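Local coordinates for pheromone cOB1/lipoprotein, YaeC family (Enterococcus faecalis, PDB 4EF1) that probably binds methionine as a membrane-anchored lipoprotein of the NlpA family and is named as the precursor of the cOB1 pheromone, at residues A10-H15 / A180-L185; E84-Y89 / L118-D123; W114-T119 / L174-F179; N186-K189 / A193-K196. All coordinates share one frame; numbering follows the deposited sequence.

Interaction 1: residues A10-H15 / A180-L185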
loop_
_atom_site.group_PDB
_atom_site.type_symbol
_atom_site.label_atom_id
_atom_site.label_comp_id
_atom_site.label_asym_id
_atom_site.label_seq_id
_atom_site.Cartn_x
_atom_site.Cartn_y
_atom_site.Cartn_z
ATOM N N ALA A 10 8.779 -5.757 -7.180
ATOM C CA ALA A 10 8.167 -4.495 -6.701
ATOM C C ALA A 10 7.014 -4.018 -7.559
ATOM O O ALA A 10 6.969 -4.330 -8.727
ATOM C CB ALA A 10 9.225 -3.411 -6.664
ATOM N N SER A 11 6.143 -3.171 -6.969
ATOM C CA SER A 11 5.109 -2.493 -7.697
ATOM C C SER A 11 5.850 -1.454 -8.556
ATOM O O SER A 11 6.931 -1.009 -8.131
ATOM C CB SER A 11 4.136 -1.796 -6.779
ATOM O OG SER A 11 3.378 -2.697 -5.949
ATOM N N PRO A 12 5.287 -1.047 -9.712
ATOM C CA PRO A 12 5.991 -0.086 -10.603
ATOM C C PRO A 12 6.386 1.237 -9.965
ATOM O O PRO A 12 7.508 1.718 -10.155
ATOM C CB PRO A 12 4.979 0.179 -11.702
ATOM C CG PRO A 12 4.063 -0.994 -11.712
ATOM C CD PRO A 12 4.001 -1.478 -10.298
ATOM N N VAL A 13 5.450 1.845 -9.249
ATOM C CA VAL A 13 5.628 3.181 -8.686
ATOM C C VAL A 13 4.938 3.218 -7.337
ATOM O O VAL A 13 3.794 2.838 -7.258
ATOM C CB VAL A 13 4.967 4.284 -9.562
ATOM C CG1 VAL A 13 4.984 5.634 -8.843
ATOM C CG2 VAL A 13 5.627 4.369 -10.929
ATOM N N PRO A 14 5.598 3.748 -6.300
ATOM C CA PRO A 14 6.959 4.268 -6.324
ATOM C C PRO A 14 8.024 3.167 -6.173
ATOM O O PRO A 14 9.170 3.399 -6.443
ATOM C CB PRO A 14 7.008 5.148 -5.074
ATOM C CG PRO A 14 6.092 4.454 -4.123
ATOM C CD PRO A 14 4.984 3.923 -4.974
ATOM N N HIS A 15 7.620 1.964 -5.795
ATOM C CA HIS A 15 8.591 0.950 -5.364
ATOM C C HIS A 15 9.728 0.677 -6.328
ATOM O O HIS A 15 10.890 0.808 -5.955
ATOM C CB HIS A 15 7.902 -0.348 -4.987
ATOM C CG HIS A 15 6.730 -0.160 -4.056
ATOM N ND1 HIS A 15 5.598 0.465 -4.441
ATOM C CD2 HIS A 15 6.527 -0.565 -2.771
ATOM C CE1 HIS A 15 4.733 0.495 -3.447
ATOM N NE2 HIS A 15 5.282 -0.149 -2.413
ATOM N N ALA A 180 -2.651 4.760 -7.864
ATOM C CA ALA A 180 -3.137 6.112 -8.115
ATOM C C ALA A 180 -2.033 6.982 -8.690
ATOM O O ALA A 180 -2.204 7.645 -9.731
ATOM C CB ALA A 180 -3.711 6.730 -6.833
ATOM N N VAL A 181 -0.872 6.944 -8.029
ATOM C CA VAL A 181 0.298 7.720 -8.484
ATOM C C VAL A 181 0.757 7.310 -9.875
ATOM O O VAL A 181 1.016 8.154 -10.705
ATOM C CB VAL A 181 1.433 7.661 -7.458
ATOM C CG1 VAL A 181 2.731 8.217 -8.053
ATOM C CG2 VAL A 181 0.984 8.492 -6.232
ATOM N N ASP A 182 0.772 6.019 -10.147
ATOM C CA ASP A 182 1.169 5.545 -11.475
ATOM C C ASP A 182 0.219 6.058 -12.592
ATOM O O ASP A 182 0.652 6.294 -13.706
ATOM C CB ASP A 182 1.276 4.016 -11.478
ATOM C CG ASP A 182 2.141 3.473 -12.611
ATOM O OD1 ASP A 182 2.824 4.232 -13.324
ATOM O OD2 ASP A 182 2.142 2.259 -12.769
ATOM N N GLN A 183 -1.066 6.218 -12.284
ATOM C CA GLN A 183 -2.038 6.754 -13.235
ATOM C C GLN A 183 -2.108 8.291 -13.221
ATOM O O GLN A 183 -3.001 8.865 -13.818
ATOM C CB GLN A 183 -3.447 6.148 -13.013
ATOM C CG GLN A 183 -3.555 4.657 -13.261
ATOM C CD GLN A 183 -2.982 4.207 -14.607
ATOM O OE1 GLN A 183 -2.020 3.425 -14.657
ATOM N NE2 GLN A 183 -3.528 4.729 -15.694
ATOM N N GLY A 184 -1.169 8.956 -12.557
ATOM C CA GLY A 184 -1.100 10.409 -12.567
ATOM C C GLY A 184 -1.962 11.132 -11.560
ATOM O O GLY A 184 -2.149 12.331 -11.689
ATOM N N LEU A 185 -2.491 10.416 -10.569
ATOM C CA LEU A 185 -3.233 11.042 -9.504
ATOM C C LEU A 185 -2.252 11.437 -8.383
ATOM O O LEU A 185 -1.293 10.719 -8.095
ATOM C CB LEU A 185 -4.303 10.103 -8.948
ATOM C CG LEU A 185 -5.452 9.724 -9.895
ATOM C CD1 LEU A 185 -6.330 8.634 -9.280
ATOM C CD2 LEU A 185 -6.291 10.917 -10.332
#
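The backbones of Val13 and Asp182 come closest, with Val13 CA 5.8 Å from Asp182 CA, and no hydrogen bond joins the two segments. Val13 has the largest share of the contact and uses its two methyl groups. CG1 lies anti to the backbone N (chi1 171°), which points it at Val181. There Val13 CG1 meets Val181 CG1 at 3.5 Å, and the two side chains cross at about a right angle. The other methyl turns to the acid next door: Val13 CG2 is 3.7 Å from Asp182 OD1. The Asp182 carboxylate thus straddles two residues, because its second oxygen reaches the proline ring, with Asp182 OD2 3.7 Å from Pro12 CB. Pro12 and Asp182 also meet crosswise.

The helix that carries Val181 and Asp182 stops just after them in a Schellman motif. Gly184 has positive phi; its N bonds to Val181 O, while Leu185 N bonds to Ala180 O. On the other segment a cis peptide joins Val13 to Pro14. Beyond it, His15 belongs to the selenomethionine pocket and its NE2 is hydrogen-bonded to Asn203 OD1. Trp237 touches both Pro14 and Val181.

The contact bridges the two lobes of a type 2 periplasmic binding protein fold. Residues 10-15 run from the end of strand 4-10 into helix 12-28, and helix 177-182 follows a strand of the five-stranded sheet. Asp182 is exposed, so its carboxylate can probably be solvated while its carbon neighbours pack against it. The chemistry implies a bridge made by van der Waals packing, with no directional bond between these segments.

Interaction 2: residues E84-Y89 / L118-D123. With MSE (selenomethionine), chain C.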
loop_
_atom_site.group_PDB
_atom_site.type_symbol
_atom_site.label_atom_id
_atom_site.label_comp_id
_atom_site.label_asym_id
_atom_site.label_seq_id
_atom_site.Cartn_x
_atom_site.Cartn_y
_atom_site.Cartn_z
ATOM N N GLU A 84 1.947 4.978 2.456
ATOM C CA GLU A 84 1.159 5.530 1.351
ATOM C C GLU A 84 -0.268 5.841 1.867
ATOM O O GLU A 84 -1.178 5.005 1.700
ATOM C CB GLU A 84 1.037 4.483 0.243
ATOM C CG GLU A 84 2.317 4.167 -0.441
ATOM C CD GLU A 84 2.151 3.160 -1.571
ATOM O OE1 GLU A 84 0.994 2.821 -2.031
ATOM O OE2 GLU A 84 3.228 2.708 -1.984
ATOM N N PRO A 85 -0.452 7.018 2.495
ATOM C CA PRO A 85 -1.780 7.425 2.968
ATOM C C PRO A 85 -2.766 7.265 1.828
ATOM O O PRO A 85 -2.559 7.831 0.736
ATOM C CB PRO A 85 -1.580 8.900 3.363
ATOM C CG PRO A 85 -0.127 9.009 3.652
ATOM C CD PRO A 85 0.528 8.096 2.668
ATOM N N VAL A 86 -3.770 6.426 2.050
ATOM C CA VAL A 86 -4.697 6.025 1.008
ATOM C C VAL A 86 -5.856 7.042 0.878
ATOM O O VAL A 86 -6.347 7.629 1.858
ATOM C CB VAL A 86 -5.230 4.601 1.293
ATOM C CG1 VAL A 86 -6.171 4.617 2.501
ATOM C CG2 VAL A 86 -5.880 3.985 0.056
ATOM N N GLY A 87 -6.260 7.268 -0.359
ATOM C CA GLY A 87 -7.364 8.167 -0.649
ATOM C C GLY A 87 -8.606 7.553 -1.261
ATOM O O GLY A 87 -8.559 6.475 -1.882
ATOM N N LEU A 88 -9.705 8.281 -1.077
ATOM C CA LEU A 88 -10.959 8.050 -1.765
ATOM C C LEU A 88 -10.975 9.098 -2.867
ATOM O O LEU A 88 -10.697 10.281 -2.605
ATOM C CB LEU A 88 -12.189 8.228 -0.858
ATOM C CG LEU A 88 -12.623 7.091 0.073
ATOM C CD1 LEU A 88 -13.635 7.667 1.068
ATOM C CD2 LEU A 88 -13.175 5.867 -0.665
ATOM N N TYR A 89 -11.361 8.662 -4.080
ATOM C CA TYR A 89 -11.381 9.500 -5.298
ATOM C C TYR A 89 -12.750 9.452 -5.975
ATOM O O TYR A 89 -13.475 8.470 -5.866
ATOM C CB TYR A 89 -10.310 9.018 -6.265
ATOM C CG TYR A 89 -8.897 9.001 -5.694
ATOM C CD1 TYR A 89 -8.454 7.958 -4.896
ATOM C CD2 TYR A 89 -7.988 10.006 -6.020
ATOM C CE1 TYR A 89 -7.166 7.937 -4.377
ATOM C CE2 TYR A 89 -6.693 10.003 -5.520
ATOM C CZ TYR A 89 -6.277 8.979 -4.710
ATOM O OH TYR A 89 -4.997 8.971 -4.213
ATOM N N LEU A 118 -12.870 2.679 6.382
ATOM C CA LEU A 118 -13.669 2.866 7.582
ATOM C C LEU A 118 -13.107 4.020 8.468
ATOM O O LEU A 118 -13.902 4.830 8.952
ATOM C CB LEU A 118 -13.794 1.552 8.379
ATOM C CG LEU A 118 -14.612 0.419 7.732
ATOM C CD1 LEU A 118 -14.688 -0.808 8.621
ATOM C CD2 LEU A 118 -16.021 0.876 7.418
ATOM N N THR A 119 -11.764 4.100 8.647
ATOM C CA THR A 119 -11.155 5.187 9.430
ATOM C C THR A 119 -11.345 6.529 8.695
ATOM O O THR A 119 -11.566 7.563 9.323
ATOM C CB THR A 119 -9.631 5.033 9.721
ATOM O OG1 THR A 119 -8.849 5.215 8.528
ATOM C CG2 THR A 119 -9.301 3.702 10.413
ATOM N N ILE A 120 -11.255 6.519 7.375
ATOM C CA ILE A 120 -11.467 7.775 6.611
ATOM C C ILE A 120 -12.922 8.297 6.869
ATOM O O ILE A 120 -13.119 9.434 7.236
ATOM C CB ILE A 120 -11.177 7.606 5.115
ATOM C CG1 ILE A 120 -9.671 7.447 4.870
ATOM C CG2 ILE A 120 -11.789 8.770 4.292
ATOM C CD1 ILE A 120 -9.336 6.929 3.490
ATOM N N LEU A 121 -13.913 7.415 6.712
ATOM C CA LEU A 121 -15.304 7.788 6.885
ATOM C C LEU A 121 -15.621 8.187 8.372
ATOM O O LEU A 121 -16.391 9.130 8.607
ATOM C CB LEU A 121 -16.242 6.680 6.374
ATOM C CG LEU A 121 -16.122 6.426 4.862
ATOM C CD1 LEU A 121 -16.838 5.145 4.479
ATOM C CD2 LEU A 121 -16.548 7.641 4.019
ATOM N N GLU A 122 -14.995 7.491 9.338
ATOM C CA GLU A 122 -15.076 7.880 10.754
ATOM C C GLU A 122 -14.473 9.279 11.007
ATOM O O GLU A 122 -15.103 10.120 11.666
ATOM C CB GLU A 122 -14.391 6.824 11.667
ATOM C CG GLU A 122 -14.513 7.115 13.156
ATOM C CD GLU A 122 -14.415 5.882 14.049
ATOM O OE1 GLU A 122 -13.492 5.095 13.870
ATOM O OE2 GLU A 122 -15.217 5.739 14.983
ATOM N N ASP A 123 -13.269 9.538 10.484
ATOM C CA ASP A 123 -12.631 10.865 10.639
ATOM C C ASP A 123 -13.522 11.963 10.079
ATOM O O ASP A 123 -13.627 13.031 10.673
ATOM C CB ASP A 123 -11.281 10.954 9.924
ATOM C CG ASP A 123 -10.231 10.039 10.502
ATOM O OD1 ASP A 123 -10.371 9.567 11.650
ATOM O OD2 ASP A 123 -9.254 9.808 9.756
HETATM N N MSE C 301 1.317 0.094 -1.758
HETATM C CA MSE C 301 0.023 -0.379 -1.122
HETATM C C MSE C 301 -0.439 0.522 0.028
HETATM O O MSE C 301 0.385 0.924 0.863
HETATM O OXT MSE C 301 -1.662 0.790 0.175
HETATM C CB MSE C 301 0.108 -1.835 -0.664
HETATM C CG MSE C 301 -1.207 -2.446 -0.165
HETATM SE SE MSE C 301 -0.899 -4.168 0.635
HETATM C CE MSE C 301 -0.396 -5.215 -0.981
#
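Leu88 and Ile120 form the largest part of this buried contact. Their side chains slide past each other in opposite directions, and Leu88 CD1 sits 3.9 Å from Ile120 CG2. The same leucine methyl also reaches the next helix residue, with Leu88 CD1 4.1 Å from Leu121 CD2, where the two leucines cross at about a right angle. The far end of the isoleucine turns to Val86. Ile120 CD1 is 4.0 Å from Val86 CG1 and 3.5 Å from Val86 O, so it touches both a methyl and the backbone oxygen. Ile120 makes these two contacts with different branches: CG2 is anti to its backbone N, while CG1 lies beside that N (chi1 -71°) and carries CD1 to Val86. No hydrogen bond crosses the contact; it is van der Waals packing, mostly between apolar side chains.

At the start of the first segment, Glu84 enters the ligand site. Its chain is extended beyond CG, and Glu84 OE1 accepts a 2.8 Å hydrogen bond from the amino N of selenomethionine. A second-shell residue probably steadies the carboxylate, since Glu84 OE2 is hydrogen-bonded to His82 NE2. The charge of this glutamate would suit a positively charged ligand amino group.

Glu195 OE1 accepts from Val86 N. Strand 87-89 lies between strands 172-175 and 193-194 in the five-stranded sheet, bonded to Ile175 on one flank and Ala193 on the other. Helix 114-123 packs on a face of that sheet. Leu174 fills in beside Val86, Leu88 and Ile120, and Ile127 of the strand after the helix touches Leu121.

Interaction 3: residues W114-T119 / L174-F179. With MSE (selenomethionine), chain C.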
loop_
_atom_site.group_PDB
_atom_site.type_symbol
_atom_site.label_atom_id
_atom_site.label_comp_id
_atom_site.label_asym_id
_atom_site.label_seq_id
_atom_site.Cartn_x
_atom_site.Cartn_y
_atom_site.Cartn_z
ATOM N N TRP A 114 -9.671 -2.652 4.299
ATOM C CA TRP A 114 -11.041 -2.240 4.689
ATOM C C TRP A 114 -11.085 -1.296 5.852
ATOM O O TRP A 114 -11.832 -0.338 5.791
ATOM C CB TRP A 114 -11.969 -3.429 4.942
ATOM C CG TRP A 114 -12.231 -4.270 3.711
ATOM C CD1 TRP A 114 -11.809 -4.044 2.404
ATOM C CD2 TRP A 114 -13.058 -5.463 3.631
ATOM N NE1 TRP A 114 -12.291 -4.993 1.559
ATOM C CE2 TRP A 114 -13.033 -5.884 2.229
ATOM C CE3 TRP A 114 -13.772 -6.213 4.547
ATOM C CZ2 TRP A 114 -13.721 -6.993 1.791
ATOM C CZ3 TRP A 114 -14.432 -7.340 4.107
ATOM C CH2 TRP A 114 -14.399 -7.734 2.761
ATOM N N PRO A 115 -10.279 -1.546 6.907
ATOM C CA PRO A 115 -10.240 -0.602 8.011
ATOM C C PRO A 115 -9.851 0.842 7.656
ATOM O O PRO A 115 -10.198 1.770 8.404
ATOM C CB PRO A 115 -9.199 -1.210 8.953
ATOM C CG PRO A 115 -9.255 -2.688 8.699
ATOM C CD PRO A 115 -9.444 -2.739 7.200
ATOM N N ARG A 116 -9.114 1.001 6.576
ATOM C CA ARG A 116 -8.632 2.291 6.117
ATOM C C ARG A 116 -9.762 3.175 5.559
ATOM O O ARG A 116 -9.811 4.350 5.858
ATOM C CB ARG A 116 -7.540 2.085 5.081
ATOM C CG ARG A 116 -6.381 1.186 5.530
ATOM C CD ARG A 116 -5.305 0.969 4.503
ATOM N NE ARG A 116 -4.343 2.072 4.369
ATOM C CZ ARG A 116 -3.360 2.087 3.479
ATOM N NH1 ARG A 116 -3.139 1.025 2.694
ATOM N NH2 ARG A 116 -2.539 3.117 3.430
ATOM N N VAL A 117 -10.647 2.622 4.735
ATOM C CA VAL A 117 -11.816 3.374 4.272
ATOM C C VAL A 117 -12.744 3.654 5.461
ATOM O O VAL A 117 -13.315 4.746 5.562
ATOM C CB VAL A 117 -12.578 2.680 3.117
ATOM C CG1 VAL A 117 -13.392 1.496 3.658
ATOM C CG2 VAL A 117 -13.485 3.692 2.394
ATOM N N LEU A 118 -12.870 2.679 6.382
ATOM C CA LEU A 118 -13.669 2.866 7.582
ATOM C C LEU A 118 -13.107 4.020 8.468
ATOM O O LEU A 118 -13.902 4.830 8.952
ATOM C CB LEU A 118 -13.794 1.552 8.379
ATOM C CG LEU A 118 -14.612 0.419 7.732
ATOM C CD1 LEU A 118 -14.688 -0.808 8.621
ATOM C CD2 LEU A 118 -16.021 0.876 7.418
ATOM N N THR A 119 -11.764 4.100 8.647
ATOM C CA THR A 119 -11.155 5.187 9.430
ATOM C C THR A 119 -11.345 6.529 8.695
ATOM O O THR A 119 -11.566 7.563 9.323
ATOM C CB THR A 119 -9.631 5.033 9.721
ATOM O OG1 THR A 119 -8.849 5.215 8.528
ATOM C CG2 THR A 119 -9.301 3.702 10.413
ATOM N N LEU A 174 -11.860 3.817 -3.319
ATOM C CA LEU A 174 -10.551 3.741 -2.590
ATOM C C LEU A 174 -9.475 3.154 -3.530
ATOM O O LEU A 174 -9.646 2.051 -4.020
ATOM C CB LEU A 174 -10.665 2.854 -1.347
ATOM C CG LEU A 174 -9.545 2.943 -0.282
ATOM C CD1 LEU A 174 -9.673 4.223 0.579
ATOM C CD2 LEU A 174 -9.565 1.692 0.574
ATOM N N ILE A 175 -8.408 3.895 -3.799
ATOM C CA ILE A 175 -7.358 3.474 -4.713
ATOM C C ILE A 175 -6.041 3.451 -3.925
ATOM O O ILE A 175 -5.664 4.474 -3.373
ATOM C CB ILE A 175 -7.192 4.437 -5.913
ATOM C CG1 ILE A 175 -8.538 4.654 -6.655
ATOM C CG2 ILE A 175 -6.095 3.909 -6.806
ATOM C CD1 ILE A 175 -8.457 5.651 -7.788
ATOM N N ASN A 176 -5.344 2.304 -3.863
ATOM C CA ASN A 176 -4.038 2.274 -3.193
ATOM C C ASN A 176 -3.125 3.263 -3.945
ATOM O O ASN A 176 -3.144 3.346 -5.174
ATOM C CB ASN A 176 -3.392 0.867 -3.182
ATOM C CG ASN A 176 -4.227 -0.173 -2.474
ATOM O OD1 ASN A 176 -5.074 -0.822 -3.106
ATOM N ND2 ASN A 176 -3.947 -0.403 -1.192
ATOM N N SER A 177 -2.334 4.018 -3.208
ATOM C CA SER A 177 -1.528 5.112 -3.796
ATOM C C SER A 177 -0.548 4.690 -4.865
ATOM O O SER A 177 -0.308 5.463 -5.782
ATOM C CB SER A 177 -0.824 5.912 -2.721
ATOM O OG SER A 177 -1.766 6.495 -1.856
ATOM N N ASN A 178 -0.012 3.471 -4.766
ATOM C CA ASN A 178 0.910 2.964 -5.792
ATOM C C ASN A 178 0.243 2.978 -7.161
ATOM O O ASN A 178 0.809 3.470 -8.141
ATOM C CB ASN A 178 1.506 1.583 -5.419
ATOM C CG ASN A 178 0.536 0.448 -5.527
ATOM O OD1 ASN A 178 -0.285 0.245 -4.642
ATOM N ND2 ASN A 178 0.615 -0.306 -6.646
ATOM N N PHE A 179 -1.007 2.534 -7.199
ATOM C CA PHE A 179 -1.781 2.545 -8.443
ATOM C C PHE A 179 -2.216 3.971 -8.840
ATOM O O PHE A 179 -2.146 4.346 -10.026
ATOM C CB PHE A 179 -2.993 1.612 -8.341
ATOM C CG PHE A 179 -2.649 0.178 -8.137
ATOM C CD1 PHE A 179 -1.844 -0.490 -9.034
ATOM C CD2 PHE A 179 -3.169 -0.531 -7.058
ATOM C CE1 PHE A 179 -1.535 -1.834 -8.835
ATOM C CE2 PHE A 179 -2.867 -1.857 -6.869
ATOM C CZ PHE A 179 -2.059 -2.511 -7.754
HETATM N N MSE C 301 1.317 0.094 -1.758
HETATM C CA MSE C 301 0.023 -0.379 -1.122
HETATM C C MSE C 301 -0.439 0.522 0.028
HETATM O O MSE C 301 0.385 0.924 0.863
HETATM O OXT MSE C 301 -1.662 0.790 0.175
HETATM C CB MSE C 301 0.108 -1.835 -0.664
HETATM C CG MSE C 301 -1.207 -2.446 -0.165
HETATM SE SE MSE C 301 -0.899 -4.168 0.635
HETATM C CE MSE C 301 -0.396 -5.215 -0.981
#
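This is a buried contact between helix 114-123 and strand 172-175 of the five-stranded sheet, and it continues into the ligand site: Val117 meets Leu174, and the adjacent Arg116 converges with Asn176 on one ligand oxygen. Val117 CB is 4.1 Å from Leu174 CD2 and nearly as close to the other leucine methyl, so the leucine fork opens onto the valine. Leu174 CG lies anti to its backbone N (chi1 -165°), which sends both methyls to the helix. Val107 and Leu88 also touch this pair.

In the two-lobed binding-protein fold of this family the ligand lies between the lobes. Helix 114-123 and the segment after strand 172-175 supply two donors to selenomethionine OXT. Arg116 NH1 gives it a bond of 2.9 Å with an N-H...O angle of 152°, and OXT lies at the guanidinium edge, near its plane. Asn176 ND2 gives the other, also 2.9 Å and straighter at 165°. Asp113 ties both donors together, with OD1 to Arg116 NH1 and OD2 to Asn176 ND2. Glu195 OE2 forms a salt bridge with Arg116 NE. Asn203 ND2 is a further ligand partner. Asn178 OD1 reaches the ligand N by a weak 3.3 Å bond and also bonds to Tyr41 OH.

Interaction 4: residues N186-K189 / A193-K196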
loop_
_atom_site.group_PDB
_atom_site.type_symbol
_atom_site.label_atom_id
_atom_site.label_comp_id
_atom_site.label_asym_id
_atom_site.label_seq_id
_atom_site.Cartn_x
_atom_site.Cartn_y
_atom_site.Cartn_z
ATOM N N ASN A 186 -2.490 12.589 -7.777
ATOM C CA ASN A 186 -1.720 13.030 -6.595
ATOM C C ASN A 186 -2.652 12.907 -5.402
ATOM O O ASN A 186 -3.567 13.713 -5.287
ATOM C CB ASN A 186 -1.278 14.467 -6.756
ATOM C CG ASN A 186 -0.487 14.981 -5.564
ATOM O OD1 ASN A 186 -0.300 14.313 -4.514
ATOM N ND2 ASN A 186 -0.005 16.184 -5.727
ATOM N N PRO A 187 -2.424 11.909 -4.524
ATOM C CA PRO A 187 -3.263 11.709 -3.333
ATOM C C PRO A 187 -3.497 12.946 -2.476
ATOM O O PRO A 187 -4.635 13.158 -2.033
ATOM C CB PRO A 187 -2.512 10.637 -2.556
ATOM C CG PRO A 187 -1.849 9.831 -3.619
ATOM C CD PRO A 187 -1.399 10.845 -4.626
ATOM N N LYS A 188 -2.473 13.795 -2.304
ATOM C CA LYS A 188 -2.610 14.962 -1.437
ATOM C C LYS A 188 -3.376 16.136 -2.040
ATOM O O LYS A 188 -3.655 17.085 -1.327
ATOM C CB LYS A 188 -1.230 15.419 -0.944
ATOM C CG LYS A 188 -0.603 14.433 0.021
ATOM C CD LYS A 188 0.754 14.848 0.515
ATOM C CE LYS A 188 0.700 15.917 1.599
ATOM N NZ LYS A 188 1.953 16.711 1.536
ATOM N N LYS A 189 -3.699 16.062 -3.330
ATOM C CA LYS A 189 -4.421 17.097 -4.028
ATOM C C LYS A 189 -5.717 16.590 -4.663
ATOM O O LYS A 189 -6.740 17.246 -4.545
ATOM C CB LYS A 189 -3.451 17.739 -5.068
ATOM N N ALA A 193 -10.860 12.630 0.210
ATOM C CA ALA A 193 -10.609 12.348 1.639
ATOM C C ALA A 193 -9.381 11.469 1.659
ATOM O O ALA A 193 -9.214 10.641 0.785
ATOM C CB ALA A 193 -11.799 11.650 2.289
ATOM N N LEU A 194 -8.499 11.706 2.610
ATOM C CA LEU A 194 -7.228 10.997 2.721
ATOM C C LEU A 194 -7.041 10.437 4.129
ATOM O O LEU A 194 -7.332 11.091 5.104
ATOM C CB LEU A 194 -6.088 11.965 2.400
ATOM C CG LEU A 194 -4.731 11.376 1.983
ATOM C CD1 LEU A 194 -4.869 10.616 0.675
ATOM C CD2 LEU A 194 -3.708 12.513 1.883
ATOM N N GLU A 195 -6.512 9.250 4.207
ATOM C CA GLU A 195 -6.145 8.586 5.475
ATOM C C GLU A 195 -5.173 9.459 6.248
ATOM O O GLU A 195 -4.278 10.104 5.648
ATOM C CB GLU A 195 -5.477 7.262 5.140
ATOM C CG GLU A 195 -5.001 6.411 6.310
ATOM C CD GLU A 195 -4.331 5.167 5.794
ATOM O OE1 GLU A 195 -3.478 5.308 4.934
ATOM O OE2 GLU A 195 -4.623 4.055 6.267
ATOM N N LYS A 196 -5.377 9.567 7.552
ATOM C CA LYS A 196 -4.566 10.528 8.309
ATOM C C LYS A 196 -3.421 9.856 9.035
ATOM O O LYS A 196 -2.307 10.349 8.978
ATOM C CB LYS A 196 -5.407 11.460 9.187
ATOM C CG LYS A 196 -6.013 10.913 10.448
ATOM C CD LYS A 196 -6.768 12.042 11.143
ATOM C CE LYS A 196 -7.468 11.560 12.404
ATOM N NZ LYS A 196 -8.401 12.576 12.955
#
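Leu194 packs against Pro187 and Lys188, so a short, weakly bonded helix at about 187-190 folds back on the strand that follows it, 193-194. That strand lies at an edge of the five-stranded sheet in one lobe of the binding-protein fold. Leu194 buries the most surface. Its CG stands anti to the backbone N (chi1 -160°), and both methyls reach the first helix residues. Leu194 CD1 sits 3.7 Å from Pro187 O and 4.0 Å from Pro187 CB, so it meets the proline at its carbonyl and at the base of its ring. The other methyl goes to the lysine, with Leu194 CD2 4.1 Å from Lys188 CG. Only the near part of the lysine chain takes part in this packing. The CB of Lys188 points away from the strand, but CG still grazes the leucine.

Pro187 is buried and also touches Ser177 and Val181 of the preceding helix and Ala240. It thus packs the short helix on helix 177-182 and on the loop holding Ala240. On the strand side, Ala193 and Glu195 are held by backbone bonds to Leu88 and Val86.

Asn186 is the N-cap of the short helix, and Lys189 N bonds back to Asn186 O. The cap itself is made by the side chain: Lys188 N donates to Asn186 OD1 over 3.1 Å, from above the amide carbonyl plane.

In the fold
From the N terminus, interaction 1 opens first, at the end of strand 4-10, and closes at the end of helix 177-182. It spans most of the chain and joins the two lobes. Interactions 2 and 3 both lie within that span. Interaction 2 closes a short loop from strand 87-89 to helix 114-123. Interaction 3 shares Leu118 and Thr119 with interaction 2, so it opens where interaction 2 closes; the two overlap on this helix and neither encloses the other. It runs to strand 172-175 and helix 177-182. Interaction 4 follows in series as a tight local loop. Its strand 193-194 pairs with 87-89, beside interaction 2. Selenomethionine touches interactions 1, 2 and 3.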